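Local coordinates for nitrite transporter NirC (Salmonella enterica subsp. enterica serovar Typhimurium, PDB 4FC4), which carries nitrite across the cytoplasmic membrane in both directions, as a pentameric ion channel of the formate/nitrite transporter family, at residues B[48-53]-B[135-140]; B[63-68]-B[188-193]; B[119-124]-B[208-213]; B[143-148]-B[199-204]; B[203-208]-B[215-220]. All coordinates share one frame; numbering follows the deposited sequence.

Interaction 1 (B[48-53]-B[135-140]); sequences LGNLLD and TSIVHS
The carboxamide of Asn50 is the flat group here, and Ile137 wraps round its oxygen. Ile137 N and CG1 both lie off the same side of the amide plane, whereas the methyl CG2 sits close to that plane, 3.6 Å from Asn50 OD1. The oxygen accepts the hydrogen of Ile137 N over 3.0 Å. The N-H points almost straight at it (173°), although the donor is tilted 35° from the carbonyl plane. The Asn50 side chain slides past that of Ile137 in the opposite direction. The partner is the opening turn of helix 137-147, whose amides lack the acceptors of a preceding turn. Ser136 holds the N-cap position, and its OG takes Val138 N at 3.1 Å while also bonding Leu130 O. In this membrane protein of the FNT family, the C-terminal part of helix 24-51 thus meets the start of a short helix. Ile137 CG1 takes the position between backbone N and carbonyl carbon (chi1 67°), which sends CD1 back to the other helix, 3.5 Å from Asn50 N. It also presses on Gly49, at 3.6 Å from its carbonyl C. Phe46 and Arg57 touch Ile137 as well.

Interaction 2 (B[63-68]-B[188-193]); sequences ATFGIA and LAFIAS
Leu188 opens the contact by laying its CD1 methyl against the backbone of Ala63, 3.7 Å from Ala63 N. Two residues on, Phe190 sends its ring to that of Phe65. The planes stand at 85° with centroids 5.8 Å apart, and the rings meet obliquely; Phe190 CZ reaches Phe65 CE2 at 3.7 Å. The first torsion of Phe190, 107°, is unusual, and the angle is uncertain at this resolution. Ile191 follows and does the closest touching. Its CG1 comes to 3.5 Å from Phe65 CD2, and CD1 rides over the face of the Phe65 ring, 4.0 Å from the centroid, as a CH-pi contact. Across the ring, Ala68 CB covers the opposite face, so the phenyl is clamped between a methyl of each segment. Ser193, at the far end, bonds its hydroxyl back to Ala189 O. Segment 63-68 links helix 57-63 to helix 67-75, and segment 188-193 is on helix 177-192, which helix 198-209 follows, consistent with the two interrupted membrane helices of FNT channels. Around the contact, Phe65 leans on Ile42 and Ile45 of helix 24-51 and Phe190 on Cys160 and Leu163 of helix 150-172, while Leu44 of a neighbouring subunit packs on Leu188 and Ala192, placing the contact at a subunit interface.

Interaction 3 (B[119-124]-B[208-213]); sequences VALLYS and SWFGHH
Ala120 meets the ring of Phe210 at its edge, the CB methyl lying near the ring plane and 3.8 Å from Phe210 CE2. The next residue works from a different direction. Leu121 CD2 settles over one face of the phenyl, 3.8 Å from the centroid and 23° off the normal, a CH-pi contact shifted toward the rim. The same methyl is 3.6 Å from Phe210 CZ, and the backbone takes part as well, with Leu121 N 3.7 Å from Phe210 CE2. One turn beyond Ala120, Ser124 contributes a looser touch: its OG stands 4.3 Å from Phe210 CB, near the root of the aromatic side chain. Phe210 follows Trp209 of helix 198-209. Its CG lies anti to the carbonyl carbon (chi1 -58°), which directs the ring back to helix 98-125, a predicted transmembrane helix. The contact joins these two helices of the FNT membrane fold, and Ala120 extends the seam by packing on Ala206 and Leu207. What holds Phe210 across this contact is therefore apolar, with one aromatic ring receiving methyl groups at face and edge; dispersion depends on close fit, and the CH-pi contact adds a preference for approach over the ring face.

Interaction 4 (B[143-148]-B[199-204]); sequences LAKTTA and VANMTL
Lys145 starts with CG beside its backbone N and runs extended through chi2 and chi3, which lays CD and CE across Leu204; the bend at chi4 (-62°) then turns NZ to the carboxamide of Asn201. Leu204 answers with CG anti to its backbone N (chi1 -179°), which extends CD2 to the lysine. The two side chains cross at about a right angle, and the methyl touches the aliphatic part at two carbons: 3.6 Å from Lys145 CD and 3.7 Å from CE. The lysine is thus amphipathic in use, apolar along its length and polar at the end, where its salt bridge goes to Glu196 OE2. Next to it on the same helix, Thr146 OG1 bonds back to Leu143 O. The site joins the C-terminal part of helix 137-147 to helix 198-209 within the FNT fold. Helix 219-248 closes one flank, Asn225 ND2 bonding Lys145 O and Leu226 touching Asn201, while helix 24-51 reaches Leu204 through Phe46 and helix 98-125 lies against Met202.

Interaction 5 (B[203-208]-B[215-220]); sequences TLFALS and DAYTLA
Tyr217 drives its ring end-on into the side of helix 198-209, one face under the hydroxyl of Ser208, whose OG stands 3.7 Å above the ring plane near the rim. The closest ring atom to that oxygen is Tyr217 CE2, at 3.8 Å, and Ser208 CB adds a carbon contact close to the phenol oxygen. At the far end of the ring, Tyr217 OH donates to Phe205 O over 2.7 Å. This acceptor lies at the ring edge, in the plane of the phenol. Seen from the carbonyl, the donor is in plane and sits on a lone pair, with a C=O...O angle of 108°, so it comes to the oxygen well away from the C=O line. The hydroxyl is packed closely against the same residue: Tyr217 OH lies 3.1 Å from Phe205 CA and 3.3 Å from Phe205 CD1, and the two side chains cross obliquely. Tyr217 CG is anti to its backbone N (chi1 -179°), a setting that extends the ring from the loop straight at the helix. The loop itself is the connection from helix 198-209 to helix 219-248, and Thr218 provides the N-cap of the latter through a bond from Gly221 N to its OG1. His213 meets the tyrosine ring from the loop, and Ile222 touches it from helix 219-248. Chemically, a buried phenol hydroxyl finds its acceptor in a main-chain oxygen, while the ring body relies on non-polar contact and a serine over its face.

Overall arrangement
Interactions 3, 4 and 5 cluster along helix 198-209: the centres of 4 and 5 are about 7 Å apart, those of 3 and 5 about 9 Å. Interaction 5 shares Ser208 with interaction 3, and Thr203 and Leu204 with interaction 4. Interaction 1 joins this group through Val138, which packs on Leu204, Leu207 and Ser208, and through helix 137-147, which it has in common with interaction 4. Interaction 2 stands apart, its centre about 22 Å from those of 3 and 5, yet it touches interaction 4 where Phe65 CZ lies 4.1 Å from Ala200 CB, and interaction 1 through Leu48 and Thr64. Interactions 1, 2 and 3 also border a neighbouring subunit.

Interaction 1 (B[48-53]-B[135-140])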
# COMPACT_ATOMS: atom_id res chain seq x y z
N LEU B 48 7.94 -16.86 9.09
CA LEU B 48 6.64 -16.37 9.44
C LEU B 48 5.63 -17.51 9.51
O LEU B 48 4.84 -17.59 10.46
CB LEU B 48 6.21 -15.27 8.45
CG LEU B 48 7.10 -13.99 8.46
CD1 LEU B 48 6.63 -13.04 7.34
CD2 LEU B 48 7.04 -13.28 9.80
N GLY B 49 5.66 -18.38 8.50
CA GLY B 49 4.71 -19.47 8.36
C GLY B 49 4.86 -20.41 9.51
O GLY B 49 3.87 -20.94 10.00
N ASN B 50 6.10 -20.58 9.97
CA ASN B 50 6.42 -21.52 11.06
C ASN B 50 5.70 -21.20 12.35
O ASN B 50 5.48 -22.09 13.13
CB ASN B 50 7.94 -21.70 11.32
CG ASN B 50 8.25 -23.01 12.10
OD1 ASN B 50 7.82 -24.11 11.70
ND2 ASN B 50 8.99 -22.91 13.17
N LEU B 51 5.26 -19.96 12.55
CA LEU B 51 4.57 -19.60 13.79
C LEU B 51 3.07 -19.51 13.67
O LEU B 51 2.40 -19.33 14.66
CB LEU B 51 5.09 -18.28 14.32
CG LEU B 51 6.56 -18.12 14.71
CD1 LEU B 51 6.90 -16.62 14.61
CD2 LEU B 51 6.92 -18.66 16.09
N LEU B 52 2.53 -19.59 12.47
CA LEU B 52 1.11 -19.40 12.25
C LEU B 52 0.37 -20.72 12.07
O LEU B 52 0.95 -21.76 11.68
CB LEU B 52 0.86 -18.59 10.99
CG LEU B 52 1.61 -17.29 11.01
CD1 LEU B 52 1.48 -16.55 9.69
CD2 LEU B 52 1.19 -16.45 12.25
N ASP B 53 -0.93 -20.66 12.30
CA ASP B 53 -1.82 -21.74 11.99
C ASP B 53 -1.71 -22.16 10.51
O ASP B 53 -1.51 -21.31 9.62
CB ASP B 53 -3.21 -21.27 12.33
CG ASP B 53 -4.19 -22.35 12.29
OD1 ASP B 53 -4.67 -22.65 11.16
OD2 ASP B 53 -4.50 -22.89 13.37
N THR B 135 9.94 -30.72 14.04
CA THR B 135 8.62 -30.31 13.67
C THR B 135 8.53 -29.07 12.75
O THR B 135 7.45 -28.79 12.24
CB THR B 135 7.74 -30.06 14.89
OG1 THR B 135 6.44 -29.77 14.41
CG2 THR B 135 8.23 -28.86 15.68
N SER B 136 9.65 -28.34 12.58
CA SER B 136 9.70 -27.19 11.71
C SER B 136 9.07 -27.41 10.32
O SER B 136 9.34 -28.44 9.63
CB SER B 136 11.15 -26.73 11.53
OG SER B 136 11.30 -25.78 10.45
N ILE B 137 8.32 -26.40 9.86
CA ILE B 137 7.71 -26.48 8.54
C ILE B 137 8.73 -26.58 7.41
O ILE B 137 8.39 -27.07 6.34
CB ILE B 137 6.61 -25.39 8.26
CG1 ILE B 137 7.19 -23.98 8.16
CG2 ILE B 137 5.52 -25.48 9.33
CD1 ILE B 137 6.23 -22.98 7.44
N VAL B 138 9.94 -26.10 7.65
CA VAL B 138 11.06 -26.29 6.73
C VAL B 138 11.21 -27.78 6.46
O VAL B 138 11.32 -28.19 5.30
CB VAL B 138 12.40 -25.63 7.24
CG1 VAL B 138 13.67 -26.26 6.67
CG2 VAL B 138 12.44 -24.12 6.95
N HIS B 139 11.17 -28.61 7.50
CA HIS B 139 11.29 -30.09 7.29
C HIS B 139 10.08 -30.76 6.70
O HIS B 139 10.24 -31.59 5.79
CB HIS B 139 11.77 -30.80 8.53
CG HIS B 139 13.03 -30.23 9.06
ND1 HIS B 139 13.19 -29.85 10.34
CD2 HIS B 139 14.20 -29.87 8.40
CE1 HIS B 139 14.41 -29.32 10.50
NE2 HIS B 139 15.04 -29.33 9.31
N SER B 140 8.88 -30.39 7.14
CA SER B 140 7.72 -31.08 6.62
C SER B 140 7.43 -30.62 5.17
O SER B 140 7.06 -31.42 4.31
CB SER B 140 6.53 -30.96 7.55
OG SER B 140 6.23 -29.61 7.77

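Interaction 2 (B[63-68]-B[188-193])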
# COMPACT_ATOMS: atom_id res chain seq x y z
N ALA B 63 1.98 -13.29 0.72
CA ALA B 63 2.03 -11.84 0.78
C ALA B 63 3.44 -11.30 1.14
O ALA B 63 3.71 -10.12 0.97
CB ALA B 63 0.96 -11.32 1.77
N THR B 64 4.32 -12.14 1.66
CA THR B 64 5.60 -11.64 2.16
C THR B 64 6.76 -12.18 1.35
O THR B 64 7.91 -11.86 1.63
CB THR B 64 5.84 -11.92 3.67
OG1 THR B 64 5.74 -13.34 3.92
CG2 THR B 64 4.80 -11.16 4.55
N PHE B 65 6.47 -12.98 0.32
CA PHE B 65 7.55 -13.54 -0.48
C PHE B 65 8.06 -12.55 -1.53
O PHE B 65 9.16 -12.73 -2.08
CB PHE B 65 7.13 -14.85 -1.12
CG PHE B 65 8.27 -15.59 -1.78
CD1 PHE B 65 9.39 -15.96 -1.05
CD2 PHE B 65 8.24 -15.91 -3.18
CE1 PHE B 65 10.45 -16.68 -1.66
CE2 PHE B 65 9.28 -16.60 -3.78
CZ PHE B 65 10.39 -17.00 -3.02
N GLY B 66 7.28 -11.48 -1.77
CA GLY B 66 7.64 -10.44 -2.77
C GLY B 66 9.12 -9.96 -2.80
O GLY B 66 9.67 -9.66 -3.86
N ILE B 67 9.73 -9.84 -1.63
CA ILE B 67 11.12 -9.38 -1.55
C ILE B 67 12.02 -10.22 -2.47
O ILE B 67 12.97 -9.69 -3.06
CB ILE B 67 11.60 -9.35 -0.07
CG1 ILE B 67 13.09 -8.97 0.00
CG2 ILE B 67 11.32 -10.70 0.56
CD1 ILE B 67 13.54 -8.50 1.35
N ALA B 68 11.70 -11.50 -2.64
CA ALA B 68 12.63 -12.41 -3.33
C ALA B 68 12.93 -11.92 -4.75
O ALA B 68 14.08 -11.75 -5.12
CB ALA B 68 12.10 -13.87 -3.38
N LEU B 188 2.72 -13.51 -4.49
CA LEU B 188 1.46 -13.94 -3.78
C LEU B 188 0.83 -15.18 -4.45
O LEU B 188 0.52 -16.20 -3.81
CB LEU B 188 0.45 -12.80 -3.72
CG LEU B 188 -0.94 -13.07 -3.11
CD1 LEU B 188 -0.85 -13.65 -1.70
CD2 LEU B 188 -1.70 -11.77 -3.05
N ALA B 189 0.68 -15.08 -5.77
CA ALA B 189 -0.11 -16.02 -6.52
C ALA B 189 0.65 -17.38 -6.60
O ALA B 189 0.02 -18.41 -6.38
CB ALA B 189 -0.42 -15.50 -7.93
N PHE B 190 1.93 -17.40 -6.92
CA PHE B 190 2.56 -18.71 -7.08
C PHE B 190 2.74 -19.44 -5.76
O PHE B 190 2.47 -20.64 -5.67
CB PHE B 190 3.80 -18.67 -7.98
CG PHE B 190 5.11 -18.82 -7.26
CD1 PHE B 190 5.48 -20.05 -6.64
CD2 PHE B 190 6.03 -17.76 -7.24
CE1 PHE B 190 6.69 -20.16 -5.95
CE2 PHE B 190 7.23 -17.91 -6.59
CZ PHE B 190 7.56 -19.09 -5.94
N ILE B 191 3.17 -18.73 -4.71
CA ILE B 191 3.40 -19.37 -3.40
C ILE B 191 2.04 -19.82 -2.85
O ILE B 191 1.85 -21.00 -2.52
CB ILE B 191 4.09 -18.40 -2.39
CG1 ILE B 191 5.53 -18.06 -2.79
CG2 ILE B 191 4.03 -18.96 -0.96
CD1 ILE B 191 6.52 -19.13 -2.35
N ALA B 192 1.09 -18.89 -2.74
CA ALA B 192 -0.21 -19.22 -2.17
C ALA B 192 -0.97 -20.30 -2.94
O ALA B 192 -1.72 -21.04 -2.35
CB ALA B 192 -1.09 -17.96 -1.95
N SER B 193 -0.78 -20.42 -4.25
CA SER B 193 -1.52 -21.44 -5.00
C SER B 193 -0.89 -22.83 -4.85
O SER B 193 -1.46 -23.78 -5.33
CB SER B 193 -1.57 -21.07 -6.50
OG SER B 193 -2.20 -19.81 -6.74

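Interaction 3 (B[119-124]-B[208-213])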
# COMPACT_ATOMS: atom_id res chain seq x y z
N VAL B 119 23.51 -18.98 1.14
CA VAL B 119 22.68 -18.21 2.10
C VAL B 119 22.13 -19.19 3.19
O VAL B 119 21.94 -18.81 4.37
CB VAL B 119 21.55 -17.42 1.38
CG1 VAL B 119 20.51 -18.41 0.83
CG2 VAL B 119 20.88 -16.38 2.31
N ALA B 120 21.94 -20.46 2.83
CA ALA B 120 21.45 -21.44 3.82
C ALA B 120 22.52 -21.72 4.89
O ALA B 120 22.22 -21.78 6.12
CB ALA B 120 20.94 -22.73 3.15
N LEU B 121 23.76 -21.85 4.44
CA LEU B 121 24.89 -22.04 5.36
C LEU B 121 24.99 -20.91 6.41
O LEU B 121 25.20 -21.18 7.61
CB LEU B 121 26.19 -22.12 4.59
CG LEU B 121 26.69 -23.44 4.04
CD1 LEU B 121 28.13 -23.21 3.54
CD2 LEU B 121 26.68 -24.54 5.13
N LEU B 122 24.93 -19.66 5.95
CA LEU B 122 25.07 -18.55 6.80
C LEU B 122 23.95 -18.57 7.85
O LEU B 122 24.20 -18.30 9.01
CB LEU B 122 25.02 -17.22 6.01
CG LEU B 122 26.08 -16.87 4.94
CD1 LEU B 122 25.65 -15.55 4.26
CD2 LEU B 122 27.51 -16.74 5.48
N TYR B 123 22.73 -18.89 7.42
CA TYR B 123 21.57 -18.87 8.33
C TYR B 123 21.77 -19.94 9.44
O TYR B 123 21.44 -19.78 10.63
CB TYR B 123 20.29 -19.04 7.51
CG TYR B 123 19.07 -19.19 8.35
CD1 TYR B 123 18.46 -18.08 8.92
CD2 TYR B 123 18.53 -20.44 8.58
CE1 TYR B 123 17.35 -18.22 9.74
CE2 TYR B 123 17.43 -20.59 9.36
CZ TYR B 123 16.86 -19.46 9.96
OH TYR B 123 15.77 -19.63 10.75
N SER B 124 22.42 -21.02 9.03
CA SER B 124 22.73 -22.11 9.92
C SER B 124 23.80 -21.76 10.97
O SER B 124 23.62 -22.00 12.19
CB SER B 124 23.17 -23.29 9.06
OG SER B 124 23.78 -24.25 9.86
N SER B 208 16.61 -27.42 5.10
CA SER B 208 16.24 -28.66 5.72
C SER B 208 17.45 -29.60 5.84
O SER B 208 17.64 -30.28 6.87
CB SER B 208 15.07 -29.33 5.01
OG SER B 208 14.74 -30.51 5.73
N TRP B 209 18.30 -29.61 4.81
CA TRP B 209 19.48 -30.50 4.81
C TRP B 209 20.40 -30.21 5.96
O TRP B 209 20.91 -31.14 6.61
CB TRP B 209 20.24 -30.44 3.48
CG TRP B 209 21.32 -31.50 3.39
CD1 TRP B 209 22.70 -31.31 3.38
CD2 TRP B 209 21.14 -32.97 3.31
NE1 TRP B 209 23.37 -32.51 3.30
CE2 TRP B 209 22.51 -33.55 3.26
CE3 TRP B 209 20.03 -33.83 3.27
CZ2 TRP B 209 22.73 -34.92 3.17
CZ3 TRP B 209 20.27 -35.21 3.18
CH2 TRP B 209 21.59 -35.74 3.13
N PHE B 210 20.63 -28.91 6.24
CA PHE B 210 21.55 -28.52 7.31
C PHE B 210 20.86 -28.60 8.68
O PHE B 210 21.47 -28.31 9.68
CB PHE B 210 22.13 -27.11 7.11
CG PHE B 210 22.88 -26.91 5.81
CD1 PHE B 210 23.77 -27.89 5.31
CD2 PHE B 210 22.73 -25.71 5.08
CE1 PHE B 210 24.43 -27.70 4.11
CE2 PHE B 210 23.40 -25.50 3.89
CZ PHE B 210 24.26 -26.49 3.40
N GLY B 211 19.60 -28.97 8.74
CA GLY B 211 18.92 -28.97 10.01
C GLY B 211 18.61 -30.39 10.41
O GLY B 211 19.16 -31.33 9.83
N HIS B 212 17.71 -30.51 11.37
CA HIS B 212 17.34 -31.76 11.96
C HIS B 212 16.23 -32.34 11.10
O HIS B 212 15.06 -32.37 11.51
CB HIS B 212 16.91 -31.43 13.39
CG HIS B 212 16.63 -32.65 14.28
ND1 HIS B 212 17.40 -33.75 14.29
CD2 HIS B 212 15.62 -32.87 15.25
CE1 HIS B 212 16.91 -34.63 15.19
NE2 HIS B 212 15.81 -34.08 15.76
N HIS B 213 16.56 -32.79 9.89
CA HIS B 213 15.55 -33.41 9.00
C HIS B 213 15.37 -34.89 9.32
O HIS B 213 16.23 -35.50 9.95
CB HIS B 213 15.97 -33.24 7.55
CG HIS B 213 17.32 -33.82 7.25
ND1 HIS B 213 17.50 -35.12 6.93
CD2 HIS B 213 18.60 -33.24 7.27
CE1 HIS B 213 18.82 -35.38 6.75
NE2 HIS B 213 19.50 -34.24 6.96

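Interaction 4 (B[143-148]-B[199-204])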
# COMPACT_ATOMS: atom_id res chain seq x y z
N LEU B 143 10.26 -32.19 2.69
CA LEU B 143 10.02 -33.63 2.51
C LEU B 143 8.82 -33.84 1.56
O LEU B 143 8.93 -34.58 0.60
CB LEU B 143 9.86 -34.36 3.86
CG LEU B 143 9.34 -35.81 3.83
CD1 LEU B 143 10.36 -36.79 3.26
CD2 LEU B 143 8.87 -36.29 5.23
N ALA B 144 7.72 -33.11 1.79
CA ALA B 144 6.54 -33.24 0.91
C ALA B 144 6.93 -32.88 -0.54
O ALA B 144 6.47 -33.53 -1.50
CB ALA B 144 5.31 -32.46 1.43
N LYS B 145 7.82 -31.91 -0.70
CA LYS B 145 8.22 -31.50 -2.06
C LYS B 145 9.04 -32.60 -2.71
O LYS B 145 8.97 -32.76 -3.93
CB LYS B 145 8.99 -30.20 -2.08
CG LYS B 145 8.14 -28.94 -1.92
CD LYS B 145 9.04 -27.79 -1.50
CE LYS B 145 8.33 -26.45 -1.45
NZ LYS B 145 7.84 -26.09 -2.79
N THR B 146 9.78 -33.38 -1.90
CA THR B 146 10.71 -34.35 -2.47
C THR B 146 10.08 -35.67 -2.86
O THR B 146 10.62 -36.38 -3.72
CB THR B 146 11.89 -34.68 -1.52
OG1 THR B 146 11.39 -35.35 -0.34
CG2 THR B 146 12.67 -33.42 -1.16
N THR B 147 9.01 -36.05 -2.18
CA THR B 147 8.34 -37.35 -2.47
C THR B 147 7.15 -37.21 -3.43
O THR B 147 6.57 -38.21 -3.79
CB THR B 147 7.84 -38.06 -1.20
OG1 THR B 147 6.83 -37.24 -0.61
CG2 THR B 147 8.98 -38.26 -0.20
N ALA B 148 6.78 -35.97 -3.78
CA ALA B 148 5.72 -35.66 -4.75
C ALA B 148 5.93 -36.30 -6.17
O ALA B 148 7.05 -36.40 -6.63
CB ALA B 148 5.53 -34.12 -4.83
N VAL B 199 14.76 -22.58 -8.21
CA VAL B 199 15.78 -21.86 -7.41
C VAL B 199 15.32 -21.63 -5.96
O VAL B 199 16.07 -21.82 -5.00
CB VAL B 199 16.20 -20.54 -8.10
CG1 VAL B 199 17.21 -19.77 -7.29
CG2 VAL B 199 16.79 -20.83 -9.48
N ALA B 200 14.08 -21.24 -5.76
CA ALA B 200 13.60 -21.06 -4.37
C ALA B 200 13.64 -22.41 -3.60
O ALA B 200 13.91 -22.42 -2.41
CB ALA B 200 12.20 -20.45 -4.33
N ASN B 201 13.39 -23.53 -4.28
CA ASN B 201 13.44 -24.83 -3.63
C ASN B 201 14.86 -25.17 -3.18
O ASN B 201 15.05 -25.77 -2.13
CB ASN B 201 12.87 -25.96 -4.51
CG ASN B 201 11.33 -25.94 -4.64
OD1 ASN B 201 10.77 -26.78 -5.38
ND2 ASN B 201 10.66 -25.00 -3.98
N MET B 202 15.84 -24.76 -3.97
CA MET B 202 17.25 -24.95 -3.64
C MET B 202 17.57 -24.46 -2.23
O MET B 202 18.23 -25.19 -1.48
CB MET B 202 18.18 -24.22 -4.62
CG MET B 202 18.13 -24.71 -6.06
SD MET B 202 19.01 -23.60 -7.21
CE MET B 202 18.73 -24.48 -8.74
N THR B 203 17.11 -23.26 -1.86
CA THR B 203 17.36 -22.77 -0.51
C THR B 203 16.59 -23.63 0.51
O THR B 203 17.10 -24.03 1.56
CB THR B 203 17.02 -21.25 -0.33
OG1 THR B 203 17.97 -20.44 -1.04
CG2 THR B 203 17.15 -20.86 1.14
N LEU B 204 15.33 -23.94 0.22
CA LEU B 204 14.54 -24.70 1.17
C LEU B 204 15.23 -26.03 1.41
O LEU B 204 15.38 -26.47 2.57
CB LEU B 204 13.13 -24.93 0.66
CG LEU B 204 12.33 -25.71 1.68
CD1 LEU B 204 12.09 -24.90 2.97
CD2 LEU B 204 11.05 -26.10 0.97

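Interaction 5 (B[203-208]-B[215-220])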
# COMPACT_ATOMS: atom_id res chain seq x y z
N THR B 203 17.11 -23.26 -1.86
CA THR B 203 17.36 -22.77 -0.51
C THR B 203 16.59 -23.63 0.51
O THR B 203 17.10 -24.03 1.56
CB THR B 203 17.02 -21.25 -0.33
OG1 THR B 203 17.97 -20.44 -1.04
CG2 THR B 203 17.15 -20.86 1.14
N LEU B 204 15.33 -23.94 0.22
CA LEU B 204 14.54 -24.70 1.17
C LEU B 204 15.23 -26.03 1.41
O LEU B 204 15.38 -26.47 2.57
CB LEU B 204 13.13 -24.93 0.66
CG LEU B 204 12.33 -25.71 1.68
CD1 LEU B 204 12.09 -24.90 2.97
CD2 LEU B 204 11.05 -26.10 0.97
N PHE B 205 15.66 -26.66 0.31
CA PHE B 205 16.27 -27.96 0.43
C PHE B 205 17.54 -27.92 1.24
O PHE B 205 17.82 -28.88 1.97
CB PHE B 205 16.47 -28.63 -0.92
CG PHE B 205 15.17 -29.03 -1.60
CD1 PHE B 205 14.13 -29.55 -0.88
CD2 PHE B 205 14.99 -28.86 -2.97
CE1 PHE B 205 12.94 -29.90 -1.50
CE2 PHE B 205 13.81 -29.22 -3.60
CZ PHE B 205 12.77 -29.74 -2.86
N ALA B 206 18.26 -26.79 1.19
CA ALA B 206 19.58 -26.72 1.83
C ALA B 206 19.34 -26.49 3.34
O ALA B 206 19.97 -27.15 4.22
CB ALA B 206 20.46 -25.65 1.17
N LEU B 207 18.39 -25.62 3.64
CA LEU B 207 17.95 -25.37 5.00
C LEU B 207 17.48 -26.63 5.73
O LEU B 207 17.88 -26.90 6.85
CB LEU B 207 16.79 -24.37 4.96
CG LEU B 207 17.11 -22.92 4.65
CD1 LEU B 207 15.80 -22.16 4.59
CD2 LEU B 207 18.09 -22.32 5.68
N SER B 208 16.61 -27.42 5.10
CA SER B 208 16.24 -28.66 5.72
C SER B 208 17.45 -29.60 5.84
O SER B 208 17.64 -30.28 6.87
CB SER B 208 15.07 -29.33 5.01
OG SER B 208 14.74 -30.51 5.73
N ASP B 215 14.93 -39.07 8.37
CA ASP B 215 15.74 -39.97 7.51
C ASP B 215 15.10 -40.17 6.15
O ASP B 215 15.78 -40.54 5.18
CB ASP B 215 15.93 -41.34 8.18
CG ASP B 215 16.10 -41.22 9.66
OD1 ASP B 215 15.54 -40.26 10.27
OD2 ASP B 215 16.79 -42.11 10.22
N ALA B 216 13.78 -39.96 6.10
CA ALA B 216 13.01 -40.04 4.87
C ALA B 216 13.46 -38.99 3.86
O ALA B 216 13.06 -39.04 2.71
CB ALA B 216 11.51 -39.92 5.17
N TYR B 217 14.31 -38.05 4.27
CA TYR B 217 14.70 -36.88 3.45
C TYR B 217 16.11 -37.10 2.93
O TYR B 217 17.06 -37.12 3.72
CB TYR B 217 14.72 -35.63 4.33
CG TYR B 217 15.09 -34.35 3.61
CD1 TYR B 217 14.19 -33.75 2.72
CD2 TYR B 217 16.31 -33.71 3.85
CE1 TYR B 217 14.50 -32.58 2.05
CE2 TYR B 217 16.65 -32.54 3.18
CZ TYR B 217 15.73 -31.96 2.29
OH TYR B 217 15.99 -30.77 1.60
N THR B 218 16.25 -37.24 1.60
CA THR B 218 17.53 -37.71 0.99
C THR B 218 17.98 -36.83 -0.18
O THR B 218 17.16 -36.05 -0.72
CB THR B 218 17.42 -39.15 0.45
OG1 THR B 218 16.72 -39.08 -0.80
CG2 THR B 218 16.71 -40.10 1.43
N LEU B 219 19.23 -36.95 -0.60
CA LEU B 219 19.71 -36.15 -1.73
C LEU B 219 19.03 -36.56 -3.03
O LEU B 219 18.79 -35.73 -3.92
CB LEU B 219 21.21 -36.26 -1.91
CG LEU B 219 22.19 -35.65 -0.93
CD1 LEU B 219 23.34 -36.64 -0.74
CD2 LEU B 219 22.68 -34.30 -1.48
N ALA B 220 18.73 -37.86 -3.13
CA ALA B 220 17.91 -38.37 -4.23
C ALA B 220 16.50 -37.70 -4.25
O ALA B 220 16.04 -37.25 -5.31
CB ALA B 220 17.84 -39.89 -4.17